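Local coordinates for aspartate semialdehyde dehydrogenase (Francisella tularensis subsp. tularensis, PDB 4WOJ), which probably catalyses the NADPH-dependent reductive dephosphorylation of L-aspartyl-4-phosphate to L-aspartate semialdehyde, working as a homodimer in the biosynthesis of lysine, methionine and threonine, at residues B[272-277]-B[352-357]; B[168-173]-B[267-272]. All coordinates share one frame; numbering follows the deposited sequence.

Contact 1 (B[272-277]-B[352-357]); sequences SLRSHS and QLLWGA
Gln352 lays its aliphatic part over one face of the His276 imidazole. Gln352 CB sits 3.9 Å from the His276 ring centroid and 13° off its normal, offset toward the rim, which makes a CH-pi contact; Gln352 CG reaches beyond it, 3.3 Å from His276 NE2. The two side chains run side by side in the same direction, with amide and ring planes about 25° apart. This overlap depends on Gln352 CG being anti to the backbone N (chi1 -174°) before the chain bends at chi2. The backbone locks the same pair of segments: Gln352 N donates to Arg274 O at 2.6 Å. Strands 275-284 and 343-351 are antiparallel neighbours, and this bond extends their pairing past the strand ends.

Beyond it, the Arg274 guanidinium presents one face to Leu353, whose CD1 stands above the centre of the group, 3.9 Å from Arg274 CZ. The two side chains cross at about a right angle, and Leu353 CB also touches, 3.7 Å from Arg274 NH2. Leu354 takes the edge instead, Leu354 CG lying in the guanidinium plane 3.9 Å from Arg274 NH2.

A second shell fixes these groups. Asp351 forms a salt bridge to Arg274 NE through OD2 and accepts from Leu354 N through OD1, tying the arginine to the backbone that leads into helix 354-369. Gln352 OE1 bonds to Ser171 OG, while Cys141 and Leu145 of helix 141-149 pack against His276.

His276 and Cys141 are the predicted proton acceptor and acyl-thioester residue. The chemistry is therefore consistent with a catalytic imidazole steadied on one face by hydrocarbon, beside a buried arginine whose charge is probably balanced at least in part by Asp351.

Contact 2 (B[168-173]-B[267-272]); sequences QAISGA and CVRVPS
Gln168 and Arg269 face each other across a single parallel beta bridge, where the loops after strands 159-167 and 263-266 still run together. Three backbone hydrogen bonds join the segments. Gln168 N donates to Val268 O at 2.8 Å and Gln168 O accepts from Val270 N at 2.9 Å, so one residue grips both neighbours of Arg269. Ile170 N donates to Ser272 O at 3.0 Å; between these points Pro271 centres an inverse gamma turn, closed by a weak bond from Ser272 N to Val270 O.

Van der Waals contacts cluster at that turn and at the arginine's end. The nonpolar one is Ala169 CB against Ser272 CB at 3.7 Å, while the CG2 branch of Ile170 rests against Ser272 O. The methyl of Ala173 lies 3.8 Å from Arg269 NH2.

Polar side chains form the third group. Arg269 starts with CG anti to its N (chi1 -168°), then bends at chi2 and chi3, which folds the guanidinium back over the other segment until NH1 is 3.0 Å from Ala169 O. The Gln168 amide stands almost perpendicular to it, at 87°. A water in the guanidinium plane accepts from Arg269 NH1 at 2.8 Å and, weakly, from Gln168 NE2. Glu243 is another weak partner of Gln168 NE2.

Gln168 and Ala169 touch His276, the predicted proton acceptor. The paired backbones thus set Gln168 and Arg269 side by side, Thr166 OG1 holding the amide through OE1 and the water bridging them, weakly at Gln168; the position is consistent with the substrate-handling glutamine and arginine of this family.

Overall arrangement
From the N terminus, the chain first passes through the nucleotide-binding domain, then runs along strand 159-167 into loop 168-173. Contact 2 closes an excursion of 93 residues, nearly half of it helix and with little strand, joining the loops that follow neighbouring strands 159-167 and 263-266. Contact 1 then opens at the shared Ser272 and closes after 74 residues, joining the beginning of strand 275-284 to the passage from strand 343-351 into helix 354-369. The two loops are thus in series, neither nested nor crossed, with centres about 9 Å apart. A probable hydrogen bond from Ser171 N to Leu273 O also links them, and both touch the second subunit.

Contact 1 (B[272-277]-B[352-357])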
ATOM      1  N   SER B 272       6.406  -6.235  -2.860  1.00 31.73           N
ATOM      2  CA  SER B 272       7.626  -6.146  -2.098  1.00 30.19           C
ATOM      3  C   SER B 272       8.094  -7.556  -1.796  1.00 28.37           C
ATOM      4  O   SER B 272       7.329  -8.494  -1.837  1.00 31.31           O
ATOM      5  CB  SER B 272       7.372  -5.414  -0.776  1.00 29.65           C
ATOM      6  OG  SER B 272       7.153  -4.053  -1.006  1.00 30.25           O
ATOM      7  N   LEU B 273       9.345  -7.685  -1.429  1.00 28.05           N
ATOM      8  CA  LEU B 273       9.903  -8.973  -1.175  1.00 28.81           C
ATOM      9  C   LEU B 273       9.937  -9.421   0.296  1.00 30.61           C
ATOM     10  O   LEU B 273       9.474 -10.527   0.559  1.00 34.41           O
ATOM     11  CB  LEU B 273      11.255  -9.056  -1.829  1.00 28.87           C
ATOM     12  CG  LEU B 273      11.237  -9.005  -3.382  1.00 31.35           C
ATOM     13  CD1 LEU B 273      12.654  -8.858  -3.945  1.00 30.94           C
ATOM     14  CD2 LEU B 273      10.561 -10.203  -4.039  1.00 31.98           C
ATOM     15  N   ARG B 274      10.482  -8.645   1.239  1.00 28.49           N
ATOM     16  CA  ARG B 274      10.555  -9.135   2.629  1.00 27.97           C
ATOM     17  C   ARG B 274      10.244  -8.157   3.744  1.00 29.35           C
ATOM     18  O   ARG B 274      10.244  -8.545   4.903  1.00 31.61           O
ATOM     19  CB  ARG B 274      11.885  -9.826   2.937  1.00 30.45           C
ATOM     20  CG  ARG B 274      13.120  -9.198   2.328  1.00 29.79           C
ATOM     21  CD  ARG B 274      14.376  -9.882   2.822  1.00 28.15           C
ATOM     22  NE  ARG B 274      14.464 -10.051   4.260  1.00 27.51           N
ATOM     23  CZ  ARG B 274      15.377 -10.810   4.875  1.00 29.15           C
ATOM     24  NH1 ARG B 274      16.291 -11.490   4.155  1.00 28.56           N
ATOM     25  NH2 ARG B 274      15.393 -10.899   6.215  1.00 25.94           N
ATOM     26  N   SER B 275       9.893  -6.930   3.406  1.00 25.91           N
ATOM     27  CA  SER B 275       9.548  -5.978   4.404  1.00 24.44           C
ATOM     28  C   SER B 275       8.060  -5.584   4.388  1.00 25.01           C
ATOM     29  O   SER B 275       7.523  -5.277   3.328  1.00 25.89           O
ATOM     30  CB  SER B 275      10.421  -4.763   4.247  1.00 24.29           C
ATOM     31  OG  SER B 275      11.633  -4.989   4.921  1.00 23.85           O
ATOM     32  N   HIS B 276       7.397  -5.670   5.552  1.00 21.39           N
ATOM     33  CA  HIS B 276       5.998  -5.232   5.659  1.00 20.11           C
ATOM     34  C   HIS B 276       5.971  -3.797   6.027  1.00 16.34           C
ATOM     35  O   HIS B 276       6.703  -3.397   6.915  1.00 13.52           O
ATOM     36  CB  HIS B 276       5.205  -6.019   6.676  1.00 22.84           C
ATOM     37  CG  HIS B 276       4.931  -7.431   6.251  1.00 26.40           C
ATOM     38  ND1 HIS B 276       5.210  -7.893   4.988  1.00 27.16           N
ATOM     39  CD2 HIS B 276       4.403  -8.479   6.922  1.00 30.67           C
ATOM     40  CE1 HIS B 276       4.869  -9.163   4.898  1.00 29.42           C
ATOM     41  NE2 HIS B 276       4.382  -9.545   6.059  1.00 31.31           N
ATOM     42  N   SER B 277       5.176  -3.029   5.296  1.00 14.84           N
ATOM     43  CA  SER B 277       4.965  -1.663   5.625  1.00 16.54           C
ATOM     44  C   SER B 277       3.526  -1.469   6.128  1.00 16.65           C
ATOM     45  O   SER B 277       2.631  -2.261   5.852  1.00 16.93           O
ATOM     46  CB  SER B 277       5.256  -0.741   4.459  1.00 17.83           C
ATOM     47  OG  SER B 277       6.470  -1.063   3.839  1.00 18.01           O
ATOM     48  N   GLN B 352       9.875  -8.850   7.490  1.00 22.82           N
ATOM     49  CA  GLN B 352       8.939  -9.915   7.798  1.00 24.35           C
ATOM     50  C   GLN B 352       9.594 -11.133   8.382  1.00 24.29           C
ATOM     51  O   GLN B 352       9.054 -11.747   9.300  1.00 24.40           O
ATOM     52  CB  GLN B 352       8.152 -10.309   6.544  1.00 27.41           C
ATOM     53  CG  GLN B 352       7.046 -11.304   6.792  1.00 30.49           C
ATOM     54  CD  GLN B 352       7.443 -12.719   6.469  1.00 33.82           C
ATOM     55  OE1 GLN B 352       8.008 -12.985   5.411  1.00 33.80           O
ATOM     56  NE2 GLN B 352       7.127 -13.654   7.372  1.00 35.24           N
ATOM     57  N   LEU B 353      10.744 -11.497   7.821  1.00 24.51           N
ATOM     58  CA  LEU B 353      11.444 -12.723   8.178  1.00 22.63           C
ATOM     59  C   LEU B 353      12.114 -12.691   9.528  1.00 23.19           C
ATOM     60  O   LEU B 353      12.231 -13.700  10.187  1.00 22.87           O
ATOM     61  CB  LEU B 353      12.449 -13.047   7.090  1.00 25.64           C
ATOM     62  CG  LEU B 353      11.748 -13.434   5.780  1.00 26.93           C
ATOM     63  CD1 LEU B 353      12.708 -13.584   4.630  1.00 26.68           C
ATOM     64  CD2 LEU B 353      10.981 -14.737   5.925  1.00 27.46           C
ATOM     65  N   LEU B 354      12.543 -11.524   9.965  1.00 25.02           N
ATOM     66  CA  LEU B 354      13.285 -11.395  11.207  1.00 25.59           C
ATOM     67  C   LEU B 354      12.328 -11.048  12.370  1.00 23.75           C
ATOM     68  O   LEU B 354      11.797 -11.908  13.049  1.00 22.31           O
ATOM     69  CB  LEU B 354      14.325 -10.289  11.053  1.00 26.51           C
ATOM     70  CG  LEU B 354      15.486 -10.528  10.121  1.00 29.43           C
ATOM     71  CD1 LEU B 354      16.246  -9.265   9.787  1.00 30.36           C
ATOM     72  CD2 LEU B 354      16.454 -11.541  10.707  1.00 30.65           C
ATOM     73  N   TRP B 355      12.092  -9.786  12.598  1.00 23.24           N
ATOM     74  CA  TRP B 355      11.172  -9.434  13.714  1.00 24.74           C
ATOM     75  C   TRP B 355       9.765  -9.990  13.473  1.00 24.89           C
ATOM     76  O   TRP B 355       9.064 -10.417  14.402  1.00 27.73           O
ATOM     77  CB  TRP B 355      11.166  -7.933  13.973  1.00 23.25           C
ATOM     78  CG  TRP B 355      12.186  -7.522  14.987  1.00 20.95           C
ATOM     79  CD1 TRP B 355      13.158  -6.576  14.842  1.00 20.55           C
ATOM     80  CD2 TRP B 355      12.347  -8.063  16.287  1.00 20.18           C
ATOM     81  NE1 TRP B 355      13.907  -6.494  15.981  1.00 20.54           N
ATOM     82  CE2 TRP B 355      13.422  -7.392  16.891  1.00 19.32           C
ATOM     83  CE3 TRP B 355      11.679  -9.040  17.008  1.00 20.62           C
ATOM     84  CZ2 TRP B 355      13.840  -7.666  18.173  1.00 19.68           C
ATOM     85  CZ3 TRP B 355      12.092  -9.310  18.275  1.00 21.20           C
ATOM     86  CH2 TRP B 355      13.166  -8.632  18.853  1.00 20.55           C
ATOM     87  N   GLY B 356       9.377 -10.016  12.213  1.00 24.42           N
ATOM     88  CA  GLY B 356       8.134 -10.647  11.811  1.00 23.79           C
ATOM     89  C   GLY B 356       8.034 -12.138  12.026  1.00 26.26           C
ATOM     90  O   GLY B 356       6.933 -12.654  12.171  1.00 24.81           O
ATOM     91  N   ALA B 357       9.149 -12.875  11.948  1.00 27.83           N
ATOM     92  CA  ALA B 357       9.026 -14.331  12.071  1.00 24.05           C
ATOM     93  C   ALA B 357      10.084 -14.970  12.950  1.00 23.98           C
ATOM     94  O   ALA B 357       9.773 -15.498  14.001  1.00 24.52           O
ATOM     95  CB  ALA B 357       8.994 -14.963  10.693  1.00 22.92           C
TER

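Contact 2 (B[168-173]-B[267-272])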
ATOM      1  N   GLN B 168       1.913  -5.436   2.456  1.00 18.44           N
ATOM      2  CA  GLN B 168       2.616  -6.635   2.829  1.00 20.06           C
ATOM      3  C   GLN B 168       3.363  -7.363   1.727  1.00 21.31           C
ATOM      4  O   GLN B 168       2.844  -7.596   0.641  1.00 22.40           O
ATOM      5  CB  GLN B 168       1.626  -7.624   3.376  1.00 20.73           C
ATOM      6  CG  GLN B 168       1.151  -7.176   4.722  1.00 21.61           C
ATOM      7  CD  GLN B 168       0.148  -8.123   5.291  1.00 21.97           C
ATOM      8  OE1 GLN B 168      -0.949  -7.702   5.709  1.00 22.45           O
ATOM      9  NE2 GLN B 168       0.518  -9.413   5.358  1.00 20.93           N
ATOM     10  N   ALA B 169       4.570  -7.759   2.060  1.00 21.90           N
ATOM     11  CA  ALA B 169       5.491  -8.387   1.111  1.00 22.88           C
ATOM     12  C   ALA B 169       5.210  -9.880   0.933  1.00 23.38           C
ATOM     13  O   ALA B 169       4.552 -10.541   1.737  1.00 21.37           O
ATOM     14  CB  ALA B 169       6.905  -8.180   1.579  1.00 23.35           C
ATOM     15  N   ILE B 170       5.744 -10.404  -0.154  1.00 23.23           N
ATOM     16  CA  ILE B 170       5.335 -11.699  -0.602  1.00 22.09           C
ATOM     17  C   ILE B 170       5.955 -12.756   0.275  1.00 21.05           C
ATOM     18  O   ILE B 170       5.434 -13.833   0.356  1.00 22.16           O
ATOM     19  CB  ILE B 170       5.636 -11.894  -2.100  1.00 23.72           C
ATOM     20  CG1 ILE B 170       4.959 -13.158  -2.626  1.00 25.19           C
ATOM     21  CG2 ILE B 170       7.156 -11.954  -2.374  1.00 24.70           C
ATOM     22  CD1 ILE B 170       3.457 -13.217  -2.449  1.00 26.55           C
ATOM     23  N   SER B 171       7.036 -12.443   0.984  1.00 21.48           N
ATOM     24  CA  SER B 171       7.735 -13.466   1.775  1.00 21.63           C
ATOM     25  C   SER B 171       6.881 -14.152   2.782  1.00 22.57           C
ATOM     26  O   SER B 171       7.074 -15.321   3.058  1.00 23.02           O
ATOM     27  CB  SER B 171       8.989 -12.913   2.447  1.00 22.00           C
ATOM     28  OG  SER B 171       8.719 -11.889   3.340  1.00 21.60           O
ATOM     29  N   GLY B 172       5.904 -13.442   3.330  1.00 25.10           N
ATOM     30  CA  GLY B 172       5.007 -14.035   4.330  1.00 26.52           C
ATOM     31  C   GLY B 172       4.207 -15.207   3.783  1.00 28.35           C
ATOM     32  O   GLY B 172       3.724 -16.058   4.549  1.00 29.57           O
ATOM     33  N   ALA B 173       4.113 -15.261   2.452  1.00 27.48           N
ATOM     34  CA  ALA B 173       3.413 -16.329   1.743  1.00 27.53           C
ATOM     35  C   ALA B 173       4.276 -17.541   1.440  1.00 28.76           C
ATOM     36  O   ALA B 173       3.757 -18.533   0.941  1.00 29.53           O
ATOM     37  CB  ALA B 173       2.863 -15.783   0.437  1.00 27.40           C
ATOM     38  N   CYS B 267      -5.605  -5.565   5.240  1.00 23.45           N
ATOM     39  CA  CYS B 267      -4.342  -6.181   4.884  1.00 25.21           C
ATOM     40  C   CYS B 267      -4.214  -6.389   3.345  1.00 24.00           C
ATOM     41  O   CYS B 267      -5.043  -7.023   2.721  1.00 24.70           O
ATOM     42  CB  CYS B 267      -4.151  -7.476   5.696  1.00 26.57           C
ATOM     43  SG  CYS B 267      -3.979  -7.231   7.500  1.00 27.62           S
ATOM     44  N   VAL B 268      -3.149  -5.863   2.758  1.00 20.96           N
ATOM     45  CA  VAL B 268      -2.985  -5.831   1.311  1.00 20.24           C
ATOM     46  C   VAL B 268      -1.618  -6.377   0.918  1.00 22.45           C
ATOM     47  O   VAL B 268      -0.601  -5.996   1.485  1.00 22.39           O
ATOM     48  CB  VAL B 268      -3.093  -4.409   0.758  1.00 21.17           C
ATOM     49  CG1 VAL B 268      -3.143  -4.404  -0.778  1.00 20.41           C
ATOM     50  CG2 VAL B 268      -4.336  -3.670   1.318  1.00 20.83           C
ATOM     51  N   ARG B 269      -1.622  -7.295  -0.031  1.00 21.39           N
ATOM     52  CA  ARG B 269      -0.420  -7.813  -0.573  1.00 23.79           C
ATOM     53  C   ARG B 269       0.071  -6.885  -1.645  1.00 25.20           C
ATOM     54  O   ARG B 269      -0.747  -6.422  -2.482  1.00 24.80           O
ATOM     55  CB  ARG B 269      -0.687  -9.196  -1.172  1.00 24.64           C
ATOM     56  CG  ARG B 269       0.569  -9.916  -1.497  1.00 24.27           C
ATOM     57  CD  ARG B 269       1.263 -10.322  -0.231  1.00 23.87           C
ATOM     58  NE  ARG B 269       0.725 -11.558   0.296  1.00 23.91           N
ATOM     59  CZ  ARG B 269       0.977 -12.013   1.515  1.00 26.77           C
ATOM     60  NH1 ARG B 269       1.713 -11.312   2.382  1.00 26.78           N
ATOM     61  NH2 ARG B 269       0.463 -13.171   1.888  1.00 30.35           N
ATOM     62  N   VAL B 270       1.374  -6.567  -1.589  1.00 25.02           N
ATOM     63  CA  VAL B 270       2.031  -5.666  -2.587  1.00 23.81           C
ATOM     64  C   VAL B 270       3.315  -6.306  -3.109  1.00 24.26           C
ATOM     65  O   VAL B 270       3.766  -7.287  -2.514  1.00 22.70           O
ATOM     66  CB  VAL B 270       2.370  -4.264  -2.030  1.00 24.22           C
ATOM     67  CG1 VAL B 270       1.101  -3.536  -1.575  1.00 23.98           C
ATOM     68  CG2 VAL B 270       3.405  -4.355  -0.908  1.00 24.63           C
ATOM     69  N   PRO B 271       3.889  -5.774  -4.220  1.00 24.62           N
ATOM     70  CA  PRO B 271       5.040  -6.385  -4.843  1.00 28.43           C
ATOM     71  C   PRO B 271       6.341  -5.989  -4.166  1.00 32.00           C
ATOM     72  O   PRO B 271       7.249  -5.471  -4.825  1.00 33.92           O
ATOM     73  CB  PRO B 271       5.008  -5.844  -6.295  1.00 27.48           C
ATOM     74  CG  PRO B 271       3.721  -5.108  -6.439  1.00 25.49           C
ATOM     75  CD  PRO B 271       3.335  -4.706  -5.070  1.00 25.63           C
ATOM     76  N   SER B 272       6.406  -6.235  -2.860  1.00 31.73           N
ATOM     77  CA  SER B 272       7.626  -6.146  -2.098  1.00 30.19           C
ATOM     78  C   SER B 272       8.094  -7.556  -1.796  1.00 28.37           C
ATOM     79  O   SER B 272       7.329  -8.494  -1.837  1.00 31.31           O
ATOM     80  CB  SER B 272       7.372  -5.414  -0.776  1.00 29.65           C
ATOM     81  OG  SER B 272       7.153  -4.053  -1.006  1.00 30.25           O
TER
HETATM   82  O   HOH W   1       2.506 -11.882   4.956  1.00 12.34           O